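Local structure of copper homeostasis protein CutC (Streptococcus agalactiae, 2BDQ) at residues A[3-8]-A[203-208]; A[8-13]-A[27-32]; A[15-20]-A[48-53]; A[56-61]-A[92-97]; A[120-125]-A[147-152]. The protein is assigned to copper homeostasis and may bind copper ions in the cytoplasm, though its precise role is not established. One frame throughout, in Å; residues are numbered along the deposited sequence.

Contact 1 of 5, residues A[3-8]-A[203-208]; sequences LREFCA and QAHGTR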
# COMPACT_ATOMS: atom_id res chain seq x y z
N LEU A 3 -3.21 20.55 18.12
CA LEU A 3 -3.96 19.57 17.34
C LEU A 3 -3.02 18.41 17.00
O LEU A 3 -1.97 18.61 16.41
CB LEU A 3 -4.48 20.24 16.06
CG LEU A 3 -5.56 19.57 15.21
CD1 LEU A 3 -6.24 20.64 14.36
CD2 LEU A 3 -4.95 18.48 14.32
N ARG A 4 -3.40 17.19 17.38
CA ARG A 4 -2.58 16.02 17.10
C ARG A 4 -3.12 15.15 15.98
O ARG A 4 -4.30 14.81 15.95
CB ARG A 4 -2.41 15.17 18.36
CG ARG A 4 -1.37 15.71 19.33
CD ARG A 4 -1.11 14.74 20.48
NE ARG A 4 -2.12 14.85 21.53
CZ ARG A 4 -2.09 14.15 22.66
NH1 ARG A 4 -3.04 14.31 23.57
NH2 ARG A 4 -1.10 13.28 22.89
N GLU A 5 -2.23 14.79 15.05
CA GLU A 5 -2.58 13.95 13.90
C GLU A 5 -1.87 12.60 13.96
O GLU A 5 -0.64 12.53 14.03
CB GLU A 5 -2.20 14.66 12.60
CG GLU A 5 -2.37 13.82 11.34
CD GLU A 5 -2.03 14.60 10.07
OE1 GLU A 5 -2.74 15.59 9.78
OE2 GLU A 5 -1.06 14.22 9.37
N PHE A 6 -2.64 11.53 13.93
CA PHE A 6 -2.06 10.20 13.96
C PHE A 6 -1.81 9.65 12.55
O PHE A 6 -2.71 9.68 11.70
CB PHE A 6 -2.98 9.27 14.75
CG PHE A 6 -2.54 7.84 14.73
CD1 PHE A 6 -3.30 6.88 14.08
CD2 PHE A 6 -1.35 7.46 15.34
CE1 PHE A 6 -2.88 5.55 14.04
CE2 PHE A 6 -0.92 6.13 15.31
CZ PHE A 6 -1.69 5.18 14.66
N CYS A 7 -0.60 9.17 12.31
CA CYS A 7 -0.19 8.61 11.03
C CYS A 7 -0.45 7.10 11.09
O CYS A 7 0.23 6.38 11.82
CB CYS A 7 1.29 8.89 10.78
SG CYS A 7 1.95 8.30 9.18
N ALA A 8 -1.42 6.63 10.31
CA ALA A 8 -1.79 5.22 10.31
C ALA A 8 -1.48 4.49 9.01
O ALA A 8 -1.31 5.10 7.96
CB ALA A 8 -3.29 5.09 10.61
N GLN A 203 0.21 22.18 15.40
CA GLN A 203 -0.20 20.86 14.93
C GLN A 203 0.98 19.89 14.87
O GLN A 203 2.05 20.22 14.36
CB GLN A 203 -0.85 20.96 13.55
CG GLN A 203 -1.98 21.97 13.51
CD GLN A 203 -2.83 21.82 12.27
OE1 GLN A 203 -3.39 20.75 12.02
NE2 GLN A 203 -2.94 22.88 11.48
N ALA A 204 0.78 18.68 15.39
CA ALA A 204 1.83 17.68 15.41
C ALA A 204 1.37 16.38 14.76
O ALA A 204 0.25 15.91 15.00
CB ALA A 204 2.28 17.42 16.84
N HIS A 205 2.26 15.80 13.97
CA HIS A 205 2.02 14.56 13.24
C HIS A 205 2.97 13.47 13.71
O HIS A 205 4.15 13.74 13.96
CB HIS A 205 2.24 14.83 11.74
CG HIS A 205 2.26 13.61 10.89
ND1 HIS A 205 1.17 13.21 10.13
CD2 HIS A 205 3.25 12.74 10.58
CE1 HIS A 205 1.50 12.17 9.40
NE2 HIS A 205 2.76 11.86 9.65
N GLY A 206 2.48 12.24 13.81
CA GLY A 206 3.35 11.16 14.24
C GLY A 206 2.66 9.82 14.44
O GLY A 206 1.45 9.75 14.67
N THR A 207 3.44 8.74 14.32
CA THR A 207 2.91 7.40 14.52
C THR A 207 2.79 7.12 16.02
O THR A 207 1.99 6.29 16.44
CB THR A 207 3.81 6.32 13.90
OG1 THR A 207 5.17 6.53 14.29
CG2 THR A 207 3.69 6.33 12.39
N ARG A 208 3.61 7.81 16.81
CA ARG A 208 3.57 7.64 18.26
C ARG A 208 3.24 8.97 18.92
O ARG A 208 3.85 9.34 19.93
CB ARG A 208 4.92 7.14 18.78
CG ARG A 208 5.57 6.05 17.95
CD ARG A 208 6.59 5.31 18.78
NE ARG A 208 7.52 4.55 17.95
CZ ARG A 208 8.52 5.10 17.26
NH1 ARG A 208 8.72 6.41 17.32
NH2 ARG A 208 9.32 4.34 16.52

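Contact 2 of 5, residues A[8-13]-A[27-32]; sequences AENLTD and LCDNLA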
# COMPACT_ATOMS: atom_id res chain seq x y z
N ALA A 8 -1.42 6.63 10.31
CA ALA A 8 -1.79 5.22 10.31
C ALA A 8 -1.48 4.49 9.01
O ALA A 8 -1.31 5.10 7.96
CB ALA A 8 -3.29 5.09 10.61
N GLU A 9 -1.38 3.18 9.11
CA GLU A 9 -1.17 2.34 7.94
C GLU A 9 -2.42 1.47 7.99
O GLU A 9 -2.54 0.60 8.87
CB GLU A 9 0.09 1.47 8.07
CG GLU A 9 0.26 0.52 6.89
CD GLU A 9 1.52 -0.32 6.97
OE1 GLU A 9 2.63 0.26 6.96
OE2 GLU A 9 1.40 -1.56 7.05
N ASN A 10 -3.35 1.72 7.08
CA ASN A 10 -4.61 0.98 7.03
C ASN A 10 -5.39 1.24 8.31
O ASN A 10 -5.11 2.22 9.01
CB ASN A 10 -4.29 -0.50 6.84
CG ASN A 10 -3.50 -0.74 5.57
OD1 ASN A 10 -2.70 -1.68 5.49
ND2 ASN A 10 -3.72 0.10 4.56
N LEU A 11 -6.36 0.41 8.66
CA LEU A 11 -7.12 0.72 9.86
C LEU A 11 -6.96 -0.18 11.05
O LEU A 11 -7.78 -0.20 11.96
CB LEU A 11 -8.60 0.89 9.50
CG LEU A 11 -9.26 -0.12 8.58
CD1 LEU A 11 -9.75 -1.31 9.41
CD2 LEU A 11 -10.43 0.55 7.87
N THR A 12 -5.84 -0.90 11.05
CA THR A 12 -5.51 -1.83 12.11
C THR A 12 -5.44 -1.18 13.49
O THR A 12 -5.97 -1.71 14.46
CB THR A 12 -4.16 -2.50 11.83
OG1 THR A 12 -4.15 -2.99 10.48
CG2 THR A 12 -3.93 -3.65 12.78
N ASP A 13 -4.78 -0.03 13.58
CA ASP A 13 -4.61 0.66 14.85
C ASP A 13 -5.60 1.78 15.12
O ASP A 13 -5.40 2.57 16.04
CB ASP A 13 -3.18 1.21 14.92
CG ASP A 13 -2.14 0.14 14.64
OD1 ASP A 13 -1.11 0.47 14.00
OD2 ASP A 13 -2.35 -1.01 15.05
N LEU A 27 -4.23 8.93 6.58
CA LEU A 27 -4.45 7.58 6.10
C LEU A 27 -3.55 7.21 4.92
O LEU A 27 -3.56 7.87 3.88
CB LEU A 27 -5.92 7.40 5.70
CG LEU A 27 -6.59 6.01 5.73
CD1 LEU A 27 -7.74 5.96 4.74
CD2 LEU A 27 -5.57 4.95 5.38
N CYS A 28 -2.75 6.17 5.08
CA CYS A 28 -1.90 5.70 4.01
C CYS A 28 -1.54 4.24 4.24
O CYS A 28 -2.04 3.61 5.18
CB CYS A 28 -0.63 6.56 3.87
SG CYS A 28 0.15 7.14 5.39
N ASP A 29 -0.72 3.68 3.36
CA ASP A 29 -0.30 2.30 3.52
C ASP A 29 1.21 2.34 3.33
O ASP A 29 1.79 3.41 3.15
CB ASP A 29 -0.98 1.41 2.47
CG ASP A 29 -0.66 -0.06 2.65
OD1 ASP A 29 -0.42 -0.50 3.79
OD2 ASP A 29 -0.67 -0.80 1.66
N ASN A 30 1.85 1.18 3.41
CA ASN A 30 3.28 1.08 3.19
C ASN A 30 4.09 2.15 3.94
O ASN A 30 4.82 2.92 3.31
CB ASN A 30 3.55 1.22 1.69
CG ASN A 30 4.87 0.61 1.26
OD1 ASN A 30 5.78 0.43 2.06
ND2 ASN A 30 4.98 0.31 -0.03
N LEU A 31 3.98 2.22 5.26
CA LEU A 31 4.76 3.21 6.00
C LEU A 31 6.26 2.93 5.95
O LEU A 31 7.07 3.81 6.23
CB LEU A 31 4.28 3.30 7.45
CG LEU A 31 2.91 3.97 7.59
CD1 LEU A 31 2.53 4.08 9.06
CD2 LEU A 31 2.95 5.35 6.95
N ALA A 32 6.62 1.71 5.58
CA ALA A 32 8.03 1.35 5.50
C ALA A 32 8.74 2.20 4.44
O ALA A 32 9.94 2.43 4.53
CB ALA A 32 8.18 -0.12 5.15
O HOH W 1 5.04 -0.85 5.59

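Contact 3 of 5, residues A[15-20]-A[48-53]; sequences TRLDKA and QYLHEK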
# COMPACT_ATOMS: atom_id res chain seq x y z
N THR A 15 -8.85 1.45 16.04
CA THR A 15 -9.83 1.13 17.08
C THR A 15 -9.56 1.76 18.44
O THR A 15 -10.47 1.82 19.27
CB THR A 15 -9.99 -0.40 17.24
OG1 THR A 15 -8.71 -1.02 17.28
CG2 THR A 15 -10.80 -0.97 16.08
N ARG A 16 -8.35 2.24 18.68
CA ARG A 16 -8.05 2.84 19.97
C ARG A 16 -8.03 4.37 19.94
O ARG A 16 -7.83 5.02 20.96
CB ARG A 16 -6.70 2.33 20.49
CG ARG A 16 -6.63 2.25 22.01
CD ARG A 16 -7.71 1.30 22.54
NE ARG A 16 -7.56 -0.04 21.95
CZ ARG A 16 -8.58 -0.86 21.69
NH1 ARG A 16 -8.34 -2.05 21.15
NH2 ARG A 16 -9.82 -0.49 21.96
N LEU A 17 -8.25 4.95 18.76
CA LEU A 17 -8.25 6.40 18.64
C LEU A 17 -9.46 7.04 19.29
O LEU A 17 -10.56 6.48 19.27
CB LEU A 17 -8.18 6.82 17.17
CG LEU A 17 -6.80 6.90 16.49
CD1 LEU A 17 -6.04 5.61 16.70
CD2 LEU A 17 -6.98 7.18 15.01
N ASP A 18 -9.25 8.21 19.88
CA ASP A 18 -10.31 8.95 20.55
C ASP A 18 -10.22 10.43 20.15
O ASP A 18 -9.15 11.03 20.25
CB ASP A 18 -10.17 8.82 22.06
CG ASP A 18 -11.42 9.26 22.80
OD1 ASP A 18 -12.49 8.67 22.53
OD2 ASP A 18 -11.32 10.18 23.64
N LYS A 19 -11.33 11.00 19.70
CA LYS A 19 -11.37 12.39 19.26
C LYS A 19 -10.98 13.37 20.37
O LYS A 19 -10.68 14.53 20.11
CB LYS A 19 -12.76 12.75 18.74
CG LYS A 19 -13.88 12.67 19.77
CD LYS A 19 -15.23 12.92 19.11
CE LYS A 19 -16.38 12.81 20.11
NZ LYS A 19 -16.32 13.87 21.16
N ALA A 20 -10.97 12.88 21.60
CA ALA A 20 -10.62 13.72 22.74
C ALA A 20 -9.15 14.11 22.71
O ALA A 20 -8.78 15.16 23.24
CB ALA A 20 -10.95 12.99 24.04
N GLN A 48 -15.47 6.23 6.80
CA GLN A 48 -16.74 6.02 7.48
C GLN A 48 -16.52 5.68 8.95
O GLN A 48 -17.25 6.16 9.81
CB GLN A 48 -17.52 4.89 6.79
CG GLN A 48 -18.89 4.61 7.39
CD GLN A 48 -19.67 3.59 6.57
OE1 GLN A 48 -19.79 3.73 5.35
NE2 GLN A 48 -20.20 2.57 7.23
N TYR A 49 -15.51 4.86 9.22
CA TYR A 49 -15.20 4.46 10.59
C TYR A 49 -14.74 5.65 11.41
O TYR A 49 -15.21 5.87 12.52
CB TYR A 49 -14.11 3.39 10.60
CG TYR A 49 -13.77 2.88 11.98
CD1 TYR A 49 -14.57 1.94 12.61
CD2 TYR A 49 -12.64 3.35 12.65
CE1 TYR A 49 -14.25 1.46 13.89
CE2 TYR A 49 -12.31 2.89 13.92
CZ TYR A 49 -13.12 1.94 14.54
OH TYR A 49 -12.80 1.46 15.79
N LEU A 50 -13.80 6.42 10.87
CA LEU A 50 -13.28 7.58 11.58
C LEU A 50 -14.31 8.70 11.71
O LEU A 50 -14.44 9.30 12.78
CB LEU A 50 -12.02 8.10 10.88
CG LEU A 50 -10.83 7.15 10.93
CD1 LEU A 50 -9.76 7.64 9.97
CD2 LEU A 50 -10.28 7.04 12.36
N HIS A 51 -15.05 8.99 10.64
CA HIS A 51 -16.07 10.03 10.71
C HIS A 51 -17.08 9.67 11.79
O HIS A 51 -17.57 10.53 12.51
CB HIS A 51 -16.79 10.17 9.37
CG HIS A 51 -15.96 10.82 8.31
ND1 HIS A 51 -16.33 10.84 6.98
CD2 HIS A 51 -14.78 11.48 8.37
CE1 HIS A 51 -15.41 11.48 6.28
NE2 HIS A 51 -14.46 11.88 7.10
N GLU A 52 -17.38 8.38 11.90
CA GLU A 52 -18.32 7.89 12.90
C GLU A 52 -17.82 8.21 14.31
O GLU A 52 -18.61 8.49 15.20
CB GLU A 52 -18.50 6.38 12.71
CG GLU A 52 -19.58 5.71 13.53
CD GLU A 52 -19.87 4.29 13.03
OE1 GLU A 52 -20.43 4.16 11.92
OE2 GLU A 52 -19.51 3.31 13.73
N LYS A 53 -16.49 8.19 14.50
CA LYS A 53 -15.90 8.50 15.80
C LYS A 53 -15.55 9.99 15.90
O LYS A 53 -14.90 10.43 16.85
CB LYS A 53 -14.64 7.67 16.03
CG LYS A 53 -14.89 6.17 16.10
CD LYS A 53 -13.60 5.37 16.19
CE LYS A 53 -12.93 5.49 17.54
NZ LYS A 53 -11.73 4.61 17.60
O HOH W 2 -13.79 9.62 19.29

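Contact 4 of 5, residues A[56-61]-A[92-97]; sequences SVAVMI and ALVLGI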
# COMPACT_ATOMS: atom_id res chain seq x y z
N SER A 56 -11.31 13.57 11.59
CA SER A 56 -11.05 13.87 10.18
C SER A 56 -10.01 12.93 9.60
O SER A 56 -9.21 12.35 10.33
CB SER A 56 -10.56 15.32 10.03
OG SER A 56 -11.53 16.22 10.51
N VAL A 57 -10.03 12.82 8.28
CA VAL A 57 -9.13 11.93 7.55
C VAL A 57 -8.40 12.59 6.40
O VAL A 57 -9.04 13.07 5.47
CB VAL A 57 -9.92 10.74 6.97
CG1 VAL A 57 -8.96 9.73 6.35
CG2 VAL A 57 -10.76 10.10 8.06
N ALA A 58 -7.08 12.59 6.44
CA ALA A 58 -6.27 13.17 5.37
C ALA A 58 -5.68 11.98 4.61
O ALA A 58 -4.90 11.21 5.16
CB ALA A 58 -5.15 14.04 5.95
N VAL A 59 -6.06 11.82 3.34
CA VAL A 59 -5.59 10.70 2.54
C VAL A 59 -4.29 10.96 1.78
O VAL A 59 -4.16 11.96 1.07
CB VAL A 59 -6.68 10.23 1.54
CG1 VAL A 59 -6.16 9.09 0.68
CG2 VAL A 59 -7.91 9.80 2.31
N MSE A 60 -3.35 10.04 1.93
CA MSE A 60 -2.06 10.14 1.25
C MSE A 60 -2.19 9.87 -0.24
O MSE A 60 -2.78 8.87 -0.67
CB MSE A 60 -1.06 9.14 1.85
CG MSE A 60 0.08 9.79 2.61
SE MSE A 60 1.33 10.65 1.40
CE MSE A 60 2.98 10.18 2.28
N ILE A 61 -1.63 10.77 -1.04
CA ILE A 61 -1.65 10.64 -2.48
C ILE A 61 -0.18 10.54 -2.92
O ILE A 61 0.48 11.56 -3.14
CB ILE A 61 -2.29 11.86 -3.18
CG1 ILE A 61 -3.71 12.09 -2.65
CG2 ILE A 61 -2.28 11.65 -4.69
CD1 ILE A 61 -4.69 10.98 -2.99
N ALA A 92 -9.13 15.60 3.55
CA ALA A 92 -7.94 16.28 3.04
C ALA A 92 -7.09 15.35 2.19
O ALA A 92 -7.19 14.13 2.30
CB ALA A 92 -7.12 16.82 4.21
N LEU A 93 -6.26 15.94 1.34
CA LEU A 93 -5.37 15.18 0.48
C LEU A 93 -3.93 15.57 0.79
O LEU A 93 -3.63 16.76 0.95
CB LEU A 93 -5.70 15.47 -0.99
CG LEU A 93 -7.19 15.33 -1.36
CD1 LEU A 93 -7.39 15.76 -2.81
CD2 LEU A 93 -7.66 13.90 -1.15
N VAL A 94 -3.05 14.58 0.90
CA VAL A 94 -1.65 14.80 1.22
C VAL A 94 -0.79 14.38 0.02
O VAL A 94 -0.78 13.22 -0.37
CB VAL A 94 -1.23 13.95 2.44
CG1 VAL A 94 0.14 14.36 2.93
CG2 VAL A 94 -2.27 14.09 3.55
N LEU A 95 -0.07 15.34 -0.56
CA LEU A 95 0.78 15.03 -1.71
C LEU A 95 2.03 15.91 -1.73
O LEU A 95 2.18 16.82 -0.92
CB LEU A 95 -0.01 15.24 -3.01
CG LEU A 95 -0.39 16.67 -3.40
CD1 LEU A 95 -0.76 16.71 -4.88
CD2 LEU A 95 -1.54 17.16 -2.55
N GLY A 96 2.93 15.62 -2.66
CA GLY A 96 4.14 16.41 -2.76
C GLY A 96 4.87 16.06 -4.04
O GLY A 96 5.25 14.91 -4.25
N ILE A 97 5.07 17.06 -4.89
CA ILE A 97 5.76 16.85 -6.15
C ILE A 97 6.92 17.83 -6.29
O ILE A 97 6.75 19.03 -6.11
CB ILE A 97 4.80 17.06 -7.35
CG1 ILE A 97 3.45 16.42 -7.06
CG2 ILE A 97 5.40 16.45 -8.60
CD1 ILE A 97 2.39 16.74 -8.12
O HOH W 3 3.20 12.62 -3.23

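Contact 5 of 5, residues A[120-125]-A[147-152]; sequences PLVFHM and FTRILL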
# COMPACT_ATOMS: atom_id res chain seq x y z
N PRO A 120 -9.26 20.41 1.00
CA PRO A 120 -8.07 20.95 1.66
C PRO A 120 -6.84 20.17 1.20
O PRO A 120 -6.89 18.94 1.10
CB PRO A 120 -8.36 20.72 3.14
CG PRO A 120 -9.85 20.84 3.21
CD PRO A 120 -10.30 20.08 1.99
N LEU A 121 -5.75 20.88 0.93
CA LEU A 121 -4.53 20.25 0.46
C LEU A 121 -3.34 20.44 1.38
O LEU A 121 -3.13 21.53 1.92
CB LEU A 121 -4.17 20.78 -0.93
CG LEU A 121 -5.15 20.50 -2.06
CD1 LEU A 121 -4.72 21.28 -3.30
CD2 LEU A 121 -5.19 19.01 -2.36
N VAL A 122 -2.57 19.38 1.58
CA VAL A 122 -1.38 19.43 2.41
C VAL A 122 -0.18 18.89 1.65
O VAL A 122 -0.27 17.87 0.96
CB VAL A 122 -1.59 18.68 3.76
CG1 VAL A 122 -2.48 17.48 3.57
CG2 VAL A 122 -0.25 18.27 4.36
N PHE A 123 0.94 19.61 1.76
CA PHE A 123 2.21 19.25 1.12
C PHE A 123 3.00 18.51 2.22
O PHE A 123 3.17 19.04 3.33
CB PHE A 123 2.94 20.53 0.67
CG PHE A 123 3.98 20.32 -0.40
CD1 PHE A 123 5.27 19.90 -0.07
CD2 PHE A 123 3.66 20.48 -1.73
CE1 PHE A 123 6.22 19.65 -1.07
CE2 PHE A 123 4.60 20.22 -2.73
CZ PHE A 123 5.88 19.81 -2.40
N HIS A 124 3.47 17.30 1.93
CA HIS A 124 4.18 16.52 2.94
C HIS A 124 5.69 16.72 3.08
O HIS A 124 6.26 17.67 2.56
CB HIS A 124 3.86 15.04 2.76
CG HIS A 124 4.11 14.52 1.38
ND1 HIS A 124 5.31 14.72 0.72
CD2 HIS A 124 3.35 13.79 0.54
CE1 HIS A 124 5.27 14.12 -0.45
NE2 HIS A 124 4.09 13.55 -0.59
N MSE A 125 6.31 15.79 3.80
CA MSE A 125 7.75 15.77 4.09
C MSE A 125 8.66 16.08 2.89
O MSE A 125 9.84 16.37 3.06
CB MSE A 125 8.12 14.41 4.70
CG MSE A 125 8.98 14.43 5.98
SE MSE A 125 8.00 14.62 7.69
CE MSE A 125 7.37 12.80 7.91
N PHE A 147 -2.85 25.71 -1.05
CA PHE A 147 -2.61 24.65 -0.07
C PHE A 147 -3.01 25.10 1.34
O PHE A 147 -2.84 26.27 1.68
CB PHE A 147 -1.13 24.24 -0.08
CG PHE A 147 -0.83 23.12 -1.02
CD1 PHE A 147 -0.66 21.82 -0.54
CD2 PHE A 147 -0.73 23.35 -2.40
CE1 PHE A 147 -0.40 20.76 -1.41
CE2 PHE A 147 -0.47 22.29 -3.27
CZ PHE A 147 -0.30 20.99 -2.77
N THR A 148 -3.52 24.17 2.14
CA THR A 148 -3.96 24.45 3.51
C THR A 148 -2.87 24.33 4.56
O THR A 148 -2.80 25.14 5.48
CB THR A 148 -5.13 23.52 3.89
OG1 THR A 148 -6.20 23.69 2.95
CG2 THR A 148 -5.65 23.83 5.28
N ARG A 149 -2.03 23.31 4.46
CA ARG A 149 -0.94 23.16 5.42
C ARG A 149 0.25 22.41 4.85
O ARG A 149 0.18 21.81 3.78
CB ARG A 149 -1.41 22.49 6.72
CG ARG A 149 -1.96 21.11 6.56
CD ARG A 149 -2.24 20.44 7.91
NE ARG A 149 -3.15 19.33 7.68
CZ ARG A 149 -4.45 19.48 7.45
NH1 ARG A 149 -4.98 20.70 7.45
NH2 ARG A 149 -5.22 18.43 7.18
N ILE A 150 1.35 22.47 5.60
CA ILE A 150 2.60 21.85 5.22
C ILE A 150 3.11 21.01 6.38
O ILE A 150 3.22 21.49 7.52
CB ILE A 150 3.68 22.91 4.91
CG1 ILE A 150 3.14 23.93 3.91
CG2 ILE A 150 4.93 22.23 4.36
CD1 ILE A 150 4.11 25.05 3.59
N LEU A 151 3.42 19.75 6.07
CA LEU A 151 3.97 18.81 7.04
C LEU A 151 5.46 18.78 6.77
O LEU A 151 5.89 18.44 5.66
CB LEU A 151 3.37 17.41 6.83
CG LEU A 151 4.06 16.31 7.64
CD1 LEU A 151 3.99 16.64 9.12
CD2 LEU A 151 3.40 14.97 7.36
N LEU A 152 6.25 19.14 7.77
CA LEU A 152 7.70 19.18 7.60
C LEU A 152 8.47 18.76 8.85
O LEU A 152 7.94 18.77 9.96
CB LEU A 152 8.12 20.58 7.17
CG LEU A 152 7.66 21.78 8.00
CD1 LEU A 152 8.55 21.93 9.24
CD2 LEU A 152 7.76 23.04 7.16
O HOH W 4 -6.37 23.86 0.24

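Contact 1 of 5, residues A[3-8]-A[203-208]
H205 meets E5 through a short hydrogen bond, with ND1 2.6 Å from OE2. The carboxylate oxygen lies close to the imidazole plane, at the ring edge. The two flat groups are nearly perpendicular, at 81°. OE2 is approached on its anti side, somewhat out of the carboxylate plane. Both side chains start anti to their own backbone N (chi1 173° for E5, 170° for H205), and the E5 chain then runs extended to reach the ring. C7 comes to the far part of the same ring, its CB 3.5 Å from H205 NE2. The grouping of E5, H205 and C7 resembles a triad, though no role is established for it. T207 CG2 packs on C7 CB at 3.9 Å. On the other side of the sheet F6 turns a ring edge to T207 O.

Parallel strands 3-8 and 203-206 set these groups in place. E5 N bonds to A204 O at 2.7 Å, and C7 N bonds to G206 O. This pairing closes the eight-stranded TIM barrel, joining its first and last strands. R24 bonds Q203 OE1 and makes a salt bridge with E5 OE1. The acid is thus held at both oxygens and in turn fixes the rotation of H205.

Contact 2 of 5, residues A[8-13]-A[27-32]
The carboxylates of E9 and D29 stand almost perpendicular, with planes 81° apart. D29 OD1 approaches the E9 chain at CG, 3.3 Å away. The N10 amide group lies beside the D29 carboxylate, its plane inclined to it. E9 OE1 takes the backbone N-H of L31 at 2.9 Å, in a nearly straight bond. The donor comes to the anti side of OE1 and 33° out of the carboxylate plane. Water 1 also donates to E9 OE1 and accepts from A32 N, so E9 holds the start of the 3-10 turn at two successive N-H groups, one directly and one through water. E9 CG is anti to the backbone N (chi1 176°), and the extended chain carries the acid to that turn. The L31 side chain runs antiparallel to that of E9, with CD1 against E9 CB at 3.7 Å.

Behind these groups the strands still pair. N10 N bonds to C28 O at 3.0 Å, while C28 N to A8 O is weak and 3.4 Å long. The two acids are like charges, with E9 OE2 3.9 Å from D29 OD1. N30 of the second subunit bonds D29 OD1 and, weakly, E9 OE2, which may ease their repulsion. T36 of that subunit bonds D29 OD2. This is the C-terminal end of the first two parallel strands of a TIM barrel, where the strands give way to loops. Here the loops also form part of the dimer interface.

Contact 3 of 5, residues A[15-20]-A[48-53]
This contact joins the loop between the first two barrel strands to the C-terminal end of helix 40-52, on the outside of the TIM barrel. K53, the first residue to leave the helical conformation, reaches across. Its NZ donates to L17 O at 2.8 Å, tilted 17° from the carbonyl plane. The chain leaves with CG beside the backbone N (chi1 -63°) and bends once, at chi3 (72°), which brings the ammonium to the loop. A weak bond from the same NZ to L14 O gives it a second backbone acceptor. K53 O also faces the loop. Water 2 donates to it and accepts from K19 N, joining the two backbones. K19 lays its aliphatic CD against K53 O at 3.4 Å.

One turn earlier in the helix, Y49 crosses T15 obliquely. The phenol OH of Y49 lies 3.2 Å from T15 CG2. Beneath the polar links, L17 CD2 meets L50 CD2 at 4.2 Å. These leucines face inward, and I55 and L14 extend their apolar patch. L17 also packs on F6 of strand 3-9, while L50 packs on V57 of strand 56-60. Y49 touches L73 of the second subunit. The loop and the helix end are therefore seated together over the outer side of the first and third strands.

Contact 4 of 5, residues A[56-61]-A[92-97]
I61 N donates to V94 O at 2.7 Å, the shortest polar bond between these segments. It belongs to a parallel pairing of strands 56-60 and 92-95, the two strands of a beta-alpha-beta unit whose helix is 72-87. V59 grips its neighbour in both directions: its N bonds to A92 O at 2.8 Å and its O accepts from V94 N at 2.9 Å. The strand axes cross at -32°, in keeping with the twist of a barrel sheet.

A58, A92, M60 and V94 share the face that looks into the barrel. A58 CB touches both A92 CB and V94 CG2. V94 puts CG1 anti to its backbone N (chi1 -170°), which sends that branch to the selenium of M60, a selenomethionine, and CG2 to A58. M60 and V94 both pack on H124. On the outer face, I61 and L93 lie under helix 72-87, both meeting I82. I61 CB also meets L95 CB. Past the paired residues, water 3 donates to I61 O at 2.9 Å and to G96 O at 3.2 Å.

Contact 5 of 5, residues A[120-125]-A[147-152]
F123 points the edge of its ring at the face of F147 in an offset edge-to-face pair. The centroids are 5.9 Å apart and the planes meet at 63°. L121 comes over a face of F147, its CB 3.9 Å from the ring centroid in a CH-pi contact. The backbone carbon of V122 lies at the F147 edge, so the ring rests along the strand between L121 and F123. F123 CG is anti to the backbone N (chi1 -159°). This turns the ring so that CD2 lies against F147 CE1 and CZ; CB packs on CE1 as well. On the opposite face of the sheet V122 crosses R149, with V122 CB 3.7 Å from R149 CG.

The strands run parallel beneath these groups. L121 O accepts two N-H groups, from T148 at 2.7 Å and from R149 at 3.3 Å. Farther on, L151 N reaches F123 O at 2.8 Å, almost straight (172°). Water 4 joins L121 N to T148 OG1. Helix 135-144 connects the two strands as a beta-alpha-beta unit and packs on F123 and F147 through L142. I109 of helix 106-116 also touches both rings. R149 faces the barrel interior, its NE close to R24, a like charge; the salt bridge of R24 with E5 probably offsets this. The phenylalanine side, by contrast, is held by ring and aliphatic contacts.

In the fold
Contacts 1, 4 and 5 pair neighbouring barrel strands in the core. Contact 2, at the end of such a pair, is largely buried, partly by the second subunit; contact 3 is on the partly exposed outside. Contacts 1 and 2 share strand 3-9 and meet at C7 and L31. L27, on strand 24-28 of contact 2, bonds to A58 and M60 of strand 56-60; L93 and L95 bond to V122 of contact 5. L151 packs on H205 of contact 1. Chemistry follows place: charged and imidazole groups in contact 1, aliphatic groups in contact 4, aromatic rings on the outer sheet face in contact 5, carboxylates and a subunit interface in contact 2, a lysine and a water bridging backbones in contact 3.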